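Local structure of packaging enzyme P4 (Pseudomonas phage phi13, 4BLP) at residues T97-N102 with A200-T205. The protein is a hexameric RecA-like NTPase that probably works as the packaging motor of this double-stranded RNA phage, using NTP hydrolysis to drive RNA into the procapsid. Sequence-based numbering, arbitrary orientation.
Sequences TWFVAN and ALLLAT
F99 and W98 of helix 95-101 meet L203 and L202 of helix 193-205; the axes of segments 97-101 and 200-205 approach to 12.7 Å and run roughly antiparallel (143°). From F99 CB, chi1 of -81° sets CG anti to the carbonyl carbon, and the outer end of the ring meets the other helix. One ring face is covered by its own neighbour, with W98 CE3 3.8 Å above the centre. F99 CE1 is 4.4 Å from L202 CD1, a loose approach. The far end packs more tightly: F99 CE2 lies 3.6 Å from L203 CD2, and F99 CZ is equally close to L203 CG, the leucine branch meeting the ring obliquely. W98 turns its six-membered ring to L202, whose CD1 sits at the ring edge, 4.1 Å from W98 CH2. Over one face of the indole lies N102 ND2, which also donates to W98 O (2.9 Å), as does the N102 backbone N-H. L89 of helix 79-91 and I106 each touch both aromatic rings, while L203 rests on V170 and I172 of strand 170-173. This buried, wholly apolar contact joins helix 95-101 to helix 193-205, packed on the central sheet of the RecA-like P-loop NTPase fold.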
loop_
_atom_site.group_PDB
_atom_site.type_symbol
_atom_site.label_atom_id
_atom_site.label_comp_id
_atom_site.label_asym_id
_atom_site.label_seq_id
_atom_site.Cartn_x
_atom_site.Cartn_y
_atom_site.Cartn_z
ATOM N N THR D 97 22.198 0.914 -39.338
ATOM C CA THR D 97 21.328 -0.085 -39.982
ATOM C C THR D 97 21.447 -1.373 -39.187
ATOM O O THR D 97 20.450 -2.059 -39.004
ATOM C CB THR D 97 21.700 -0.282 -41.461
ATOM O OG1 THR D 97 21.520 0.959 -42.149
ATOM C CG2 THR D 97 20.859 -1.382 -42.167
ATOM N N TRP D 98 22.673 -1.656 -38.644
ATOM C CA TRP D 98 22.852 -2.890 -37.853
ATOM C C TRP D 98 21.841 -2.969 -36.698
ATOM O O TRP D 98 21.195 -4.015 -36.515
ATOM C CB TRP D 98 24.313 -3.048 -37.343
ATOM C CG TRP D 98 24.560 -4.396 -36.730
ATOM C CD1 TRP D 98 24.978 -5.530 -37.370
ATOM C CD2 TRP D 98 24.284 -4.774 -35.372
ATOM N NE1 TRP D 98 25.051 -6.581 -36.465
ATOM C CE2 TRP D 98 24.625 -6.138 -35.234
ATOM C CE3 TRP D 98 23.878 -4.061 -34.230
ATOM C CZ2 TRP D 98 24.496 -6.824 -34.015
ATOM C CZ3 TRP D 98 23.780 -4.732 -33.015
ATOM C CH2 TRP D 98 24.064 -6.105 -32.925
ATOM N N PHE D 99 21.691 -1.878 -35.915
ATOM C CA PHE D 99 20.771 -1.920 -34.802
ATOM C C PHE D 99 19.310 -2.119 -35.253
ATOM O O PHE D 99 18.587 -2.903 -34.651
ATOM C CB PHE D 99 20.895 -0.635 -33.965
ATOM C CG PHE D 99 22.079 -0.769 -33.043
ATOM C CD1 PHE D 99 21.989 -1.531 -31.880
ATOM C CD2 PHE D 99 23.310 -0.212 -33.383
ATOM C CE1 PHE D 99 23.101 -1.707 -31.050
ATOM C CE2 PHE D 99 24.425 -0.384 -32.547
ATOM C CZ PHE D 99 24.307 -1.153 -31.396
ATOM N N VAL D 100 18.889 -1.426 -36.301
ATOM C CA VAL D 100 17.495 -1.570 -36.765
ATOM C C VAL D 100 17.261 -3.004 -37.323
ATOM O O VAL D 100 16.324 -3.692 -36.913
ATOM C CB VAL D 100 17.193 -0.494 -37.835
ATOM C CG1 VAL D 100 15.793 -0.684 -38.408
ATOM C CG2 VAL D 100 17.356 0.916 -37.270
ATOM N N ALA D 101 18.175 -3.477 -38.180
ATOM C CA ALA D 101 18.049 -4.798 -38.825
ATOM C C ALA D 101 18.048 -5.976 -37.834
ATOM O O ALA D 101 17.405 -7.004 -38.105
ATOM C CB ALA D 101 19.177 -5.002 -39.840
ATOM N N ASN D 102 18.814 -5.854 -36.728
ATOM C CA ASN D 102 18.960 -6.948 -35.768
ATOM C C ASN D 102 18.100 -6.734 -34.530
ATOM O O ASN D 102 18.329 -7.410 -33.541
ATOM C CB ASN D 102 20.467 -7.104 -35.379
ATOM C CG ASN D 102 21.288 -7.609 -36.526
ATOM O OD1 ASN D 102 21.216 -8.785 -36.900
ATOM N ND2 ASN D 102 21.926 -6.690 -37.270
ATOM N N ALA D 200 23.473 -0.541 -25.118
ATOM C CA ALA D 200 24.657 -0.009 -24.412
ATOM C C ALA D 200 25.759 -1.053 -24.301
ATOM O O ALA D 200 26.931 -0.752 -24.602
ATOM C CB ALA D 200 24.257 0.484 -23.013
ATOM N N LEU D 201 25.411 -2.264 -23.837
ATOM C CA LEU D 201 26.421 -3.334 -23.678
ATOM C C LEU D 201 27.012 -3.736 -25.026
ATOM O O LEU D 201 28.212 -4.001 -25.110
ATOM C CB LEU D 201 25.807 -4.561 -22.987
ATOM C CG LEU D 201 25.389 -4.276 -21.516
ATOM C CD1 LEU D 201 24.702 -5.515 -20.912
ATOM C CD2 LEU D 201 26.666 -3.890 -20.673
ATOM N N LEU D 202 26.181 -3.799 -26.081
ATOM C CA LEU D 202 26.701 -4.149 -27.418
ATOM C C LEU D 202 27.700 -3.106 -27.924
ATOM O O LEU D 202 28.802 -3.465 -28.381
ATOM C CB LEU D 202 25.537 -4.317 -28.413
ATOM C CG LEU D 202 24.777 -5.643 -28.270
ATOM C CD1 LEU D 202 23.347 -5.518 -28.932
ATOM C CD2 LEU D 202 25.562 -6.764 -28.923
ATOM N N LEU D 203 27.345 -1.834 -27.836
ATOM C CA LEU D 203 28.221 -0.748 -28.269
ATOM C C LEU D 203 29.515 -0.709 -27.451
ATOM O O LEU D 203 30.578 -0.607 -28.022
ATOM C CB LEU D 203 27.492 0.586 -28.134
ATOM C CG LEU D 203 26.428 0.830 -29.214
ATOM C CD1 LEU D 203 25.512 1.921 -28.769
ATOM C CD2 LEU D 203 27.084 1.150 -30.616
ATOM N N ALA D 204 29.428 -0.832 -26.122
ATOM C CA ALA D 204 30.635 -0.798 -25.281
ATOM C C ALA D 204 31.533 -2.011 -25.566
ATOM O O ALA D 204 32.768 -1.876 -25.647
ATOM C CB ALA D 204 30.229 -0.746 -23.807
ATOM N N THR D 205 30.925 -3.195 -25.767
ATOM C CA THR D 205 31.689 -4.419 -26.075
ATOM C C THR D 205 32.397 -4.243 -27.429
ATOM O O THR D 205 33.532 -4.754 -27.609
ATOM C CB THR D 205 30.758 -5.652 -26.038
ATOM O OG1 THR D 205 30.244 -5.772 -24.695
ATOM C CG2 THR D 205 31.476 -6.974 -26.391
#